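PDB 4WUT: ABC transporter substrate binding protein (Ribose) from Agrobacterium vitis, which probably serves as the periplasmic sugar-binding component of an ABC transporter, here holding beta-D-fucopyranose in the cleft between its two lobes. Local coordinates for residues I145-T150 and K238-G243; L139-M144 and T174-A179; Q60-E65 and A69-M74; I29-N34 and I113-S118; K43-A48 and K273-L278. All coordinates share one frame; numbering follows the deposited sequence.

Contact 1 of 5, residues I145-T150 and K238-G243; sequences IQKVGT and KLVAIG
V240 places CG1 anti to its backbone N (chi1 179°) and CG2 beside that N, while K147 sends CG anti to its own N and then bends at chi2, so that the first part of the lysine chain lies against the valine fork. CG of K147 meets both methyls: it is 3.8 Å from CG1 of V240 and a tight 3.2 Å from CG2, a separation too short to carry weight as a detail of packing. Beyond the bend the lysine folds back across the same valine, and NZ comes to 4.0 Å from CG2 of V240. The neighbouring V148 adds a methyl of its own, CG2, which stands 3.6 Å from CG2 of V240. One branch of the valine is thus shared by the two helical residues.

These residues bring the last turn of helix 133-148 onto the start of strand 240-244, an alpha-on-beta packing in the C-terminal lobe of a periplasmic binding protein fold. The helix stops directly afterwards: G149 N still donates to I145 O at 2.7 Å, but G149 itself has positive phi (87°), which turns the chain away. M144, one turn earlier, also packs on V240 and extends the apolar seam inward. The chemistry is entirely van der Waals between aliphatic groups, with the lysine methylenes shielding a buried valine while the residue as a whole remains at the surface.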
# COMPACT_ATOMS: atom_id res chain seq x y z
N ILE A 145 3.28 20.59 2.11
CA ILE A 145 3.46 21.92 2.70
C ILE A 145 4.58 22.71 2.02
O ILE A 145 4.43 23.91 1.79
CB ILE A 145 3.67 21.79 4.23
CG1 ILE A 145 2.32 21.42 4.86
CG2 ILE A 145 4.20 23.07 4.81
CD1 ILE A 145 2.44 20.95 6.29
N GLN A 146 5.68 22.06 1.68
CA GLN A 146 6.78 22.78 1.09
C GLN A 146 6.41 23.39 -0.25
O GLN A 146 6.94 24.42 -0.63
CB GLN A 146 8.00 21.86 1.02
CG GLN A 146 8.50 21.54 2.44
CD GLN A 146 8.82 22.80 3.23
OE1 GLN A 146 8.32 23.01 4.33
NE2 GLN A 146 9.60 23.64 2.63
N LYS A 147 5.43 22.81 -0.95
CA LYS A 147 5.05 23.34 -2.23
C LYS A 147 3.83 24.25 -2.12
O LYS A 147 3.76 25.28 -2.81
CB LYS A 147 4.82 22.21 -3.25
CG LYS A 147 4.40 22.67 -4.61
CD LYS A 147 5.53 23.28 -5.40
CE LYS A 147 4.97 23.98 -6.65
NZ LYS A 147 3.97 25.04 -6.28
N VAL A 148 2.91 23.92 -1.22
CA VAL A 148 1.65 24.63 -1.09
C VAL A 148 1.72 25.80 -0.12
O VAL A 148 1.00 26.79 -0.28
CB VAL A 148 0.55 23.67 -0.62
CG1 VAL A 148 -0.64 24.42 -0.04
CG2 VAL A 148 0.14 22.73 -1.77
N GLY A 149 2.61 25.70 0.86
CA GLY A 149 2.58 26.60 2.01
C GLY A 149 1.65 26.07 3.10
O GLY A 149 1.27 24.89 3.11
N THR A 150 1.24 26.96 3.98
CA THR A 150 0.59 26.55 5.22
C THR A 150 -0.85 27.05 5.36
O THR A 150 -1.49 26.79 6.39
CB THR A 150 1.43 27.01 6.44
OG1 THR A 150 1.74 28.40 6.32
CG2 THR A 150 2.71 26.21 6.53
N LYS A 238 -1.80 23.06 -11.86
CA LYS A 238 -2.52 24.19 -11.27
C LYS A 238 -2.92 23.94 -9.82
O LYS A 238 -3.55 24.79 -9.18
CB LYS A 238 -3.78 24.52 -12.08
CG LYS A 238 -3.50 24.93 -13.51
CD LYS A 238 -4.77 25.41 -14.19
CE LYS A 238 -4.54 25.71 -15.66
NZ LYS A 238 -3.47 26.73 -15.85
N LEU A 239 -2.58 22.77 -9.32
CA LEU A 239 -2.60 22.47 -7.90
C LEU A 239 -1.56 21.39 -7.67
O LEU A 239 -1.12 20.74 -8.62
CB LEU A 239 -3.98 22.04 -7.39
CG LEU A 239 -4.51 20.65 -7.72
CD1 LEU A 239 -5.76 20.38 -6.89
CD2 LEU A 239 -4.81 20.54 -9.21
N VAL A 240 -1.16 21.22 -6.42
CA VAL A 240 -0.09 20.32 -6.05
C VAL A 240 -0.67 18.95 -5.71
O VAL A 240 -1.40 18.80 -4.74
CB VAL A 240 0.68 20.87 -4.83
CG1 VAL A 240 1.79 19.92 -4.42
CG2 VAL A 240 1.27 22.26 -5.14
N ALA A 241 -0.30 17.96 -6.50
CA ALA A 241 -0.77 16.61 -6.30
C ALA A 241 0.36 15.68 -5.86
O ALA A 241 1.46 15.67 -6.46
CB ALA A 241 -1.41 16.11 -7.59
N ILE A 242 0.11 14.93 -4.79
CA ILE A 242 1.08 13.98 -4.27
C ILE A 242 0.44 12.60 -4.22
O ILE A 242 -0.67 12.48 -3.75
CB ILE A 242 1.62 14.43 -2.90
CG1 ILE A 242 2.39 15.76 -3.10
CG2 ILE A 242 2.49 13.36 -2.27
CD1 ILE A 242 3.15 16.25 -1.93
N GLY A 243 1.14 11.59 -4.72
CA GLY A 243 0.61 10.24 -4.73
C GLY A 243 1.43 9.25 -3.92
O GLY A 243 2.39 9.62 -3.25

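Contact 2 of 5, residues L139-M144 and T174-A179; sequences LAAKAM and TDYIKA. With CA (calcium ion), chain G.
Segments 139-144 and 174-179 are both helical and run in broadly the same direction, crossing at -40° with their axes 8.6 Å apart at closest approach, and A141 and I177 lie where the backbones come nearest. The small A141 allows this, since its CB is the point against which two larger side chains rest. The ring of Y176 comes obliquely, with CD1 3.6 Å from A141 CB, and I177 brings CD1 to 3.9 Å from the same methyl.

With CG anti to the backbone N (chi1 -171°), the tyrosine reaches over to the first helix and slants across K142. Its OH lies 3.9 Å from K142 CG, and the lysine, extended throughout, runs on past it. A water hydrogen-bonded to Y176 OH at 2.7 Å also makes a weak bond, 3.5 Å, with K142 NZ, so a water loosely links the polar ends of the two side chains.

At the C-terminal end of helix 164-180 the backbone O of K178 binds a calcium ion at 2.3 Å. Three waters and the carbonyl O of S181 complete the ligands seen, and this site marks the end of the helix, where S181 OG also bonds to I177 O. Helices 133-148 and 164-180 lie side by side on one face of the C-terminal lobe sheet. Beneath them, A140 and M144 turn to F216 of strand 214-217 and I242 of strand 240-244, while F173 fills in against A140 and A141, and I145 packs on both Y176 and I177.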
# COMPACT_ATOMS: atom_id res chain seq x y z
N LEU A 139 6.04 12.11 5.33
CA LEU A 139 6.89 12.62 4.23
C LEU A 139 6.01 13.26 3.16
O LEU A 139 6.35 14.29 2.57
CB LEU A 139 7.66 11.48 3.57
CG LEU A 139 9.17 11.28 3.70
CD1 LEU A 139 9.87 12.15 4.73
CD2 LEU A 139 9.33 9.82 4.00
N ALA A 140 4.89 12.62 2.85
CA ALA A 140 3.99 13.16 1.85
C ALA A 140 3.43 14.53 2.29
O ALA A 140 3.31 15.45 1.49
CB ALA A 140 2.85 12.20 1.57
N ALA A 141 3.10 14.66 3.56
CA ALA A 141 2.56 15.91 4.11
C ALA A 141 3.59 17.03 4.10
O ALA A 141 3.27 18.17 3.78
CB ALA A 141 2.04 15.69 5.55
N LYS A 142 4.83 16.69 4.44
CA LYS A 142 5.90 17.66 4.38
C LYS A 142 6.13 18.14 2.95
O LYS A 142 6.31 19.33 2.72
CB LYS A 142 7.18 17.07 4.93
CG LYS A 142 8.25 18.12 5.09
CD LYS A 142 9.53 17.58 5.64
CE LYS A 142 10.49 18.72 5.86
NZ LYS A 142 11.75 18.30 6.53
N ALA A 143 6.12 17.21 2.00
CA ALA A 143 6.24 17.56 0.58
C ALA A 143 5.11 18.48 0.14
O ALA A 143 5.31 19.42 -0.63
CB ALA A 143 6.22 16.30 -0.29
N MSE A 144 3.91 18.20 0.62
CA MSE A 144 2.76 19.03 0.32
C MSE A 144 2.95 20.45 0.82
O MSE A 144 2.82 21.40 0.06
CB MSE A 144 1.50 18.41 0.94
CG MSE A 144 0.25 19.18 0.64
SE MSE A 144 -0.31 19.02 -1.24
CE MSE A 144 -1.09 17.24 -1.14
N THR A 174 -2.46 13.28 7.85
CA THR A 174 -3.42 14.20 8.40
C THR A 174 -2.91 14.87 9.67
O THR A 174 -3.06 16.07 9.84
CB THR A 174 -4.76 13.46 8.66
OG1 THR A 174 -5.25 12.93 7.42
CG2 THR A 174 -5.78 14.40 9.24
N ASP A 175 -2.29 14.10 10.55
CA ASP A 175 -1.81 14.64 11.81
C ASP A 175 -0.69 15.64 11.55
O ASP A 175 -0.58 16.67 12.26
CB ASP A 175 -1.30 13.53 12.72
CG ASP A 175 -2.42 12.63 13.24
OD1 ASP A 175 -3.60 12.96 13.04
OD2 ASP A 175 -2.10 11.59 13.86
N TYR A 176 0.15 15.35 10.56
CA TYR A 176 1.27 16.25 10.24
C TYR A 176 0.76 17.56 9.67
O TYR A 176 1.22 18.63 10.04
CB TYR A 176 2.28 15.61 9.27
CG TYR A 176 3.56 16.42 9.10
CD1 TYR A 176 3.60 17.48 8.21
CD2 TYR A 176 4.69 16.13 9.83
CE1 TYR A 176 4.75 18.25 8.08
CE2 TYR A 176 5.83 16.88 9.71
CZ TYR A 176 5.86 17.92 8.82
OH TYR A 176 7.01 18.64 8.70
N ILE A 177 -0.20 17.48 8.76
CA ILE A 177 -0.83 18.68 8.22
C ILE A 177 -1.41 19.56 9.34
O ILE A 177 -1.20 20.76 9.37
CB ILE A 177 -1.93 18.34 7.20
CG1 ILE A 177 -1.33 17.70 5.93
CG2 ILE A 177 -2.77 19.58 6.87
CD1 ILE A 177 -0.48 18.61 5.08
N LYS A 178 -2.15 18.94 10.26
CA LYS A 178 -2.70 19.66 11.40
C LYS A 178 -1.60 20.29 12.28
O LYS A 178 -1.74 21.43 12.67
CB LYS A 178 -3.61 18.76 12.24
CG LYS A 178 -4.15 19.49 13.45
CD LYS A 178 -5.40 18.83 14.04
CE LYS A 178 -6.06 19.75 15.06
NZ LYS A 178 -7.40 19.24 15.52
N ALA A 179 -0.53 19.57 12.58
CA ALA A 179 0.46 20.09 13.52
C ALA A 179 1.36 21.16 12.89
O ALA A 179 1.93 21.98 13.61
CB ALA A 179 1.31 18.97 14.06
CA CA G . -2.50 23.61 13.01
O HOH W 1 9.41 17.33 8.88
O HOH W 2 -2.08 22.93 15.30
O HOH W 3 -4.31 23.88 14.45
O HOH W 4 -4.45 23.08 11.78

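Contact 3 of 5, residues Q60-E65 and A69-M74; sequences QGPAAE and ADQVNM. With FCB (beta-D-fucopyranose), chain E.
M74 lies across one face of the flat G61-P62 peptide: its SE is 3.7 Å from G61 CA and its CE 3.4 Å from G61 O, both atoms standing over the peptide plane and not at its rim. The extended selenomethionine chain delivers this end, with CE anti to CB about the CG-SE bond (chi3 178°). The proline ring packs one turn earlier in the helix, against D70 and Q71: its CG corner points at the backbone, 3.6 Å from Q71 N, while P62 CB rests 3.9 Å from D70 CB.

Two waters bridge the margins. One donates to D70 OD2 and accepts from A63 N at 2.9 Å; the other donates to M74 O at 2.7 Å and to Q60 OE1. The segments form a beta-alpha connection of the N-terminal lobe's Rossmann-like sheet, the loop leaving edge strand 56-60 and folding back on helix 68-80, which it leads into. As usual in this fold, loops at the C-terminal ends of the parallel strands line the ligand cleft.

There the carboxylate of E65 takes a hydrogen bond on OE1 from fucose O4, at 2.8 Å. OE1 is also bonded to S193 OG of the other lobe, and OE2 to W38 NE1, which leaves the carboxylate held at both oxygens. The buried amide of Q71 is fixed by S91 N, A89 O and V30 O.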
# COMPACT_ATOMS: atom_id res chain seq x y z
N GLN A 60 -2.76 -15.59 -4.82
CA GLN A 60 -4.21 -15.47 -4.94
C GLN A 60 -4.67 -14.19 -4.26
O GLN A 60 -4.02 -13.70 -3.33
CB GLN A 60 -4.89 -16.68 -4.29
CG GLN A 60 -4.09 -18.00 -4.35
CD GLN A 60 -3.76 -18.59 -2.96
OE1 GLN A 60 -4.62 -19.22 -2.33
NE2 GLN A 60 -2.50 -18.41 -2.51
N GLY A 61 -5.79 -13.64 -4.70
CA GLY A 61 -6.41 -12.52 -4.03
C GLY A 61 -7.81 -12.36 -4.58
O GLY A 61 -8.08 -12.83 -5.70
N PRO A 62 -8.69 -11.71 -3.81
CA PRO A 62 -10.05 -11.46 -4.31
C PRO A 62 -10.07 -10.49 -5.48
O PRO A 62 -9.03 -10.00 -5.92
CB PRO A 62 -10.77 -10.85 -3.10
CG PRO A 62 -10.00 -11.33 -1.91
CD PRO A 62 -8.56 -11.36 -2.38
N ALA A 63 -11.27 -10.20 -5.97
CA ALA A 63 -11.41 -9.34 -7.13
C ALA A 63 -11.24 -7.88 -6.82
O ALA A 63 -11.01 -7.08 -7.72
CB ALA A 63 -12.76 -9.56 -7.76
N ALA A 64 -11.31 -7.51 -5.54
CA ALA A 64 -11.19 -6.11 -5.16
C ALA A 64 -10.71 -6.04 -3.71
O ALA A 64 -10.95 -6.96 -2.93
CB ALA A 64 -12.51 -5.41 -5.29
N GLU A 65 -10.04 -4.95 -3.36
CA GLU A 65 -9.54 -4.79 -2.00
C GLU A 65 -10.62 -4.64 -0.95
O GLU A 65 -10.37 -4.88 0.23
CB GLU A 65 -8.57 -3.59 -1.91
CG GLU A 65 -7.35 -3.74 -2.82
CD GLU A 65 -6.15 -2.91 -2.41
OE1 GLU A 65 -6.28 -1.94 -1.59
OE2 GLU A 65 -5.05 -3.28 -2.90
N ALA A 69 -14.62 -10.41 3.06
CA ALA A 69 -15.10 -11.76 3.35
C ALA A 69 -14.46 -12.77 2.40
O ALA A 69 -14.14 -13.89 2.79
CB ALA A 69 -16.59 -11.82 3.26
N ASP A 70 -14.28 -12.37 1.14
CA ASP A 70 -13.65 -13.26 0.18
C ASP A 70 -12.22 -13.57 0.58
O ASP A 70 -11.75 -14.69 0.39
CB ASP A 70 -13.69 -12.65 -1.22
CG ASP A 70 -15.04 -12.78 -1.89
OD1 ASP A 70 -15.90 -13.55 -1.41
OD2 ASP A 70 -15.24 -12.11 -2.93
N GLN A 71 -11.50 -12.57 1.12
CA GLN A 71 -10.14 -12.83 1.55
C GLN A 71 -10.10 -13.74 2.78
O GLN A 71 -9.25 -14.61 2.88
CB GLN A 71 -9.34 -11.54 1.80
CG GLN A 71 -7.85 -11.83 1.77
CD GLN A 71 -7.00 -10.71 2.34
OE1 GLN A 71 -7.23 -10.23 3.45
NE2 GLN A 71 -5.99 -10.33 1.58
N VAL A 72 -11.02 -13.51 3.72
CA VAL A 72 -11.13 -14.39 4.88
C VAL A 72 -11.31 -15.84 4.41
O VAL A 72 -10.66 -16.76 4.87
CB VAL A 72 -12.31 -13.98 5.76
CG1 VAL A 72 -12.63 -15.05 6.80
CG2 VAL A 72 -12.03 -12.62 6.47
N ASN A 73 -12.24 -16.04 3.49
CA ASN A 73 -12.48 -17.36 2.95
C ASN A 73 -11.20 -18.01 2.37
O ASN A 73 -10.93 -19.20 2.60
CB ASN A 73 -13.61 -17.27 1.92
CG ASN A 73 -13.87 -18.56 1.21
OD1 ASN A 73 -13.27 -18.85 0.17
ND2 ASN A 73 -14.78 -19.35 1.75
N MSE A 74 -10.39 -17.23 1.65
CA MSE A 74 -9.13 -17.72 1.11
C MSE A 74 -8.15 -18.18 2.17
O MSE A 74 -7.51 -19.21 2.03
CB MSE A 74 -8.46 -16.67 0.24
CG MSE A 74 -9.16 -16.49 -1.05
SE MSE A 74 -8.17 -15.23 -2.19
CE MSE A 74 -9.34 -15.34 -3.74
C1 FCB E . -0.46 0.19 -1.77
C2 FCB E . -0.95 -0.22 -0.39
C3 FCB E . -1.58 -1.50 -0.40
C4 FCB E . -2.68 -1.56 -1.49
C5 FCB E . -2.00 -1.09 -2.80
C6 FCB E . -2.98 -1.09 -4.01
O1 FCB E . -0.18 1.51 -1.69
O2 FCB E . 0.23 -0.27 0.46
O3 FCB E . -2.13 -1.71 0.92
O4 FCB E . -3.82 -0.74 -1.12
O5 FCB E . -1.56 0.19 -2.67
O HOH W 5 -6.90 -20.42 -0.33
O HOH W 6 -13.68 -11.49 -5.06

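Contact 4 of 5, residues I29-N34 and I113-S118; sequences IVKTVN and IDSMLS. With FCB (beta-D-fucopyranose), chain E.
K31 NZ divides its hydrogen bonds between S115 OG, at 2.8 Å, and O3 of beta-D-fucopyranose, also at 2.8 Å. The lysine is fully extended beyond CG, which carries the ammonium group across to the second loop. S115 OG then donates to D114 OD2, meeting the oxygen from 42° above the carboxylate plane, and itself receives S165 N of the opposite lobe as well as the lysine. D114 grips the sugar with both oxygens: OD1 accepts from O2 at 2.6 Å and OD2 from O3 at a very short 2.5 Å. O3 is thereby donor to the aspartate and acceptor from the lysine. K31 NZ and D114 OD2 form only a long salt bridge, 3.8 Å.

Both segments follow parallel strands, 25-29 and 110-113, and the site lies at the C-terminal ends of these strands, facing the cleft of a type I periplasmic binding protein. The second loop begins with a classic gamma turn: D114 has positive phi, and S115 N donates to I113 O at 2.8 Å. In the first loop T32 OG1 accepts from N34 N at 3.3 Å, an ST turn, and also bonds to P62 O.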
# COMPACT_ATOMS: atom_id res chain seq x y z
N ILE A 29 -1.35 -14.63 -0.23
CA ILE A 29 -2.71 -14.12 -0.31
C ILE A 29 -2.68 -12.61 -0.16
O ILE A 29 -2.28 -12.07 0.89
CB ILE A 29 -3.62 -14.78 0.76
CG1 ILE A 29 -3.70 -16.28 0.53
CG2 ILE A 29 -5.02 -14.13 0.75
CD1 ILE A 29 -4.38 -17.06 1.66
N VAL A 30 -3.09 -11.91 -1.22
CA VAL A 30 -3.02 -10.47 -1.24
C VAL A 30 -4.40 -9.84 -1.40
O VAL A 30 -5.39 -10.57 -1.50
CB VAL A 30 -2.07 -9.96 -2.35
CG1 VAL A 30 -0.62 -10.42 -2.07
CG2 VAL A 30 -2.52 -10.40 -3.72
N LYS A 31 -4.49 -8.51 -1.39
CA LYS A 31 -5.80 -7.88 -1.35
C LYS A 31 -6.59 -7.98 -2.65
O LYS A 31 -7.80 -7.96 -2.63
CB LYS A 31 -5.71 -6.42 -0.95
CG LYS A 31 -5.04 -6.14 0.41
CD LYS A 31 -5.10 -4.66 0.71
CE LYS A 31 -4.26 -4.24 1.92
NZ LYS A 31 -4.39 -2.78 2.12
N THR A 32 -5.86 -8.05 -3.77
CA THR A 32 -6.47 -8.27 -5.08
C THR A 32 -5.34 -8.64 -6.02
O THR A 32 -4.20 -8.27 -5.80
CB THR A 32 -7.19 -7.02 -5.62
OG1 THR A 32 -7.82 -7.36 -6.87
CG2 THR A 32 -6.23 -5.85 -5.83
N VAL A 33 -5.64 -9.42 -7.05
CA VAL A 33 -4.61 -9.76 -8.03
C VAL A 33 -4.60 -8.73 -9.16
O VAL A 33 -3.59 -8.58 -9.87
CB VAL A 33 -4.81 -11.18 -8.59
CG1 VAL A 33 -4.43 -12.21 -7.53
CG2 VAL A 33 -6.25 -11.36 -9.07
N ASN A 34 -5.70 -8.01 -9.29
CA ASN A 34 -5.86 -7.00 -10.33
C ASN A 34 -5.16 -5.69 -9.99
O ASN A 34 -5.82 -4.68 -9.72
CB ASN A 34 -7.35 -6.71 -10.53
CG ASN A 34 -8.14 -7.96 -10.84
OD1 ASN A 34 -7.66 -8.85 -11.55
ND2 ASN A 34 -9.37 -8.03 -10.32
N ILE A 113 2.43 -8.95 5.36
CA ILE A 113 3.05 -7.90 4.57
C ILE A 113 2.10 -6.73 4.33
O ILE A 113 0.87 -6.91 4.31
CB ILE A 113 3.59 -8.42 3.23
CG1 ILE A 113 2.50 -9.16 2.46
CG2 ILE A 113 4.82 -9.30 3.46
CD1 ILE A 113 2.81 -9.34 1.00
N ASP A 114 2.69 -5.54 4.24
CA ASP A 114 2.05 -4.34 3.70
C ASP A 114 1.07 -3.65 4.64
O ASP A 114 1.18 -2.44 4.89
CB ASP A 114 1.35 -4.62 2.38
CG ASP A 114 0.60 -3.43 1.88
OD1 ASP A 114 1.25 -2.48 1.38
OD2 ASP A 114 -0.66 -3.38 2.01
N SER A 115 0.10 -4.40 5.16
CA SER A 115 -1.00 -3.84 5.92
C SER A 115 -1.08 -4.56 7.25
O SER A 115 -1.11 -5.79 7.30
CB SER A 115 -2.31 -4.04 5.17
OG SER A 115 -2.45 -3.09 4.15
N MSE A 116 -1.07 -3.80 8.33
CA MSE A 116 -1.07 -4.37 9.66
C MSE A 116 -2.31 -5.18 10.01
O MSE A 116 -3.40 -5.01 9.43
CB MSE A 116 -0.92 -3.26 10.71
CG MSE A 116 -1.91 -2.14 10.57
SE MSE A 116 -2.02 -1.01 12.17
CE MSE A 116 -2.81 -2.27 13.44
N LEU A 117 -2.10 -6.08 10.96
CA LEU A 117 -3.20 -6.68 11.72
C LEU A 117 -3.32 -5.99 13.06
O LEU A 117 -2.37 -5.40 13.57
CB LEU A 117 -2.93 -8.15 11.99
CG LEU A 117 -3.13 -9.16 10.87
CD1 LEU A 117 -2.89 -10.57 11.38
CD2 LEU A 117 -4.55 -9.05 10.25
N SER A 118 -4.49 -6.11 13.68
CA SER A 118 -4.73 -5.61 15.01
C SER A 118 -3.71 -6.12 16.02
O SER A 118 -3.15 -7.21 15.86
CB SER A 118 -6.12 -6.07 15.44
OG SER A 118 -6.37 -5.77 16.79
C1 FCB E . -0.46 0.19 -1.77
C2 FCB E . -0.95 -0.22 -0.39
C3 FCB E . -1.58 -1.50 -0.40
C4 FCB E . -2.68 -1.56 -1.49
C5 FCB E . -2.00 -1.09 -2.80
C6 FCB E . -2.98 -1.09 -4.01
O1 FCB E . -0.18 1.51 -1.69
O2 FCB E . 0.23 -0.27 0.46
O3 FCB E . -2.13 -1.71 0.92
O4 FCB E . -3.82 -0.74 -1.12
O5 FCB E . -1.56 0.19 -2.67

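Contact 5 of 5, residues K43-A48 and K273-L278; sequences KGADAA and KGVDTL
A48 and V275 account for most of the buried surface here, and A45 for much of the remainder. The valine straddles the two alanines, one methyl on each. Its CG2 reaches A45 CB at 3.6 Å, and its CG1 reaches A48 CB at 3.7 Å. With CG1 anti to the backbone N (chi1 168°) and CG2 beside that N, the fork opens roughly along the partner helix, so that one methyl serves each alanine. The two methyl-only residues let the backbones come close: the helix axes approach to 8.0 Å, at an angle of 40° between their directions.

Beside the valine the contact turns polar. D276 OD1 lies 3.4 Å from A48 CB, a packing contact, and is joined to the alanine's backbone by a water that donates to D276 OD1 at 2.6 Å and to A48 O at 2.5 Å. The carbonyl and the carboxylate, both acceptors, are thus reconciled by one donor molecule.

Away from the partner helix, T277 OG1 donates to K273 O at 2.7 Å, on the opposite face of that carbonyl from T277 N, tying this side chain back onto its own helix. Helices 36-49 and 267-282 belong to the layer covering one side of the N-terminal lobe sheet. A45 continues onto I57 of strand 56-60, whereas T277 and L278 rest on V111 of strand 110-113, and T277 and K273 on A127 and L129 of strand 127-130.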
# COMPACT_ATOMS: atom_id res chain seq x y z
N LYS A 43 6.18 -10.69 -8.17
CA LYS A 43 7.49 -10.80 -8.80
C LYS A 43 8.58 -11.11 -7.77
O LYS A 43 9.41 -11.99 -7.99
CB LYS A 43 7.80 -9.51 -9.57
CG LYS A 43 9.00 -9.60 -10.49
CD LYS A 43 9.15 -8.34 -11.34
CE LYS A 43 10.54 -8.24 -11.95
NZ LYS A 43 10.78 -6.91 -12.59
N GLY A 44 8.58 -10.38 -6.66
CA GLY A 44 9.53 -10.60 -5.59
C GLY A 44 9.38 -11.98 -4.98
O GLY A 44 10.37 -12.66 -4.72
N ALA A 45 8.15 -12.39 -4.73
CA ALA A 45 7.91 -13.72 -4.17
C ALA A 45 8.42 -14.82 -5.11
O ALA A 45 9.00 -15.82 -4.67
CB ALA A 45 6.44 -13.91 -3.88
N ASP A 46 8.20 -14.63 -6.40
CA ASP A 46 8.62 -15.61 -7.40
C ASP A 46 10.13 -15.74 -7.41
O ASP A 46 10.68 -16.83 -7.59
CB ASP A 46 8.12 -15.18 -8.79
CG ASP A 46 6.68 -15.57 -9.05
OD1 ASP A 46 6.15 -16.44 -8.33
OD2 ASP A 46 6.07 -15.02 -9.99
N ALA A 47 10.82 -14.62 -7.24
CA ALA A 47 12.28 -14.59 -7.25
C ALA A 47 12.82 -15.41 -6.08
O ALA A 47 13.69 -16.26 -6.27
CB ALA A 47 12.78 -13.16 -7.17
N ALA A 48 12.28 -15.17 -4.89
CA ALA A 48 12.73 -15.87 -3.69
C ALA A 48 12.49 -17.37 -3.78
O ALA A 48 13.35 -18.17 -3.43
CB ALA A 48 12.01 -15.32 -2.48
N LYS A 273 11.43 -10.81 0.46
CA LYS A 273 11.80 -11.05 1.86
C LYS A 273 10.66 -11.68 2.64
O LYS A 273 10.88 -12.37 3.64
CB LYS A 273 12.25 -9.77 2.56
CG LYS A 273 12.87 -10.06 3.92
CD LYS A 273 13.90 -9.06 4.32
CE LYS A 273 14.44 -9.43 5.70
NZ LYS A 273 15.75 -8.82 6.00
N GLY A 274 9.44 -11.49 2.18
CA GLY A 274 8.31 -12.19 2.78
C GLY A 274 8.48 -13.70 2.65
O GLY A 274 8.37 -14.45 3.64
N VAL A 275 8.73 -14.15 1.43
CA VAL A 275 8.93 -15.57 1.17
C VAL A 275 10.21 -16.05 1.88
O VAL A 275 10.23 -17.10 2.52
CB VAL A 275 8.94 -15.87 -0.35
CG1 VAL A 275 9.44 -17.27 -0.62
CG2 VAL A 275 7.55 -15.70 -0.93
N ASP A 276 11.28 -15.26 1.82
CA ASP A 276 12.51 -15.70 2.47
C ASP A 276 12.32 -15.82 3.98
O ASP A 276 12.94 -16.70 4.61
CB ASP A 276 13.68 -14.78 2.11
CG ASP A 276 14.20 -15.03 0.69
OD1 ASP A 276 14.04 -16.16 0.18
OD2 ASP A 276 14.76 -14.10 0.09
N THR A 277 11.47 -14.99 4.56
CA THR A 277 11.23 -15.05 6.01
C THR A 277 10.48 -16.33 6.36
O THR A 277 10.79 -17.01 7.35
CB THR A 277 10.46 -13.79 6.50
OG1 THR A 277 11.27 -12.62 6.27
CG2 THR A 277 10.14 -13.91 7.97
N LEU A 278 9.49 -16.66 5.54
CA LEU A 278 8.77 -17.92 5.73
C LEU A 278 9.68 -19.13 5.56
O LEU A 278 9.59 -20.08 6.32
CB LEU A 278 7.58 -18.00 4.79
CG LEU A 278 6.42 -17.09 5.21
CD1 LEU A 278 5.39 -17.00 4.07
CD2 LEU A 278 5.77 -17.53 6.53
O HOH W 7 15.07 -17.77 -1.62

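Overall arrangement
The five contacts fall into two groups, one in each lobe, with the fucose between them. Contacts 3 and 4, with centres 9 Å apart, touch directly, Q60 O lying 2.9 Å from V30 N, and between them supply E65, K31 and D114 to the sugar. Contact 5 stands behind them in the same lobe, its centre 15 Å from that of contact 4. Contacts 1 and 2 share helix 133-148 in the other lobe, where I242 CD1 lies 3.5 Å from A143 CB; their centres are 35 and 32 Å from that of contact 3. Contact 2 adjoins a calcium ion, and its nearest atoms lie about 13 Å from those of contact 4, which touches the sugar.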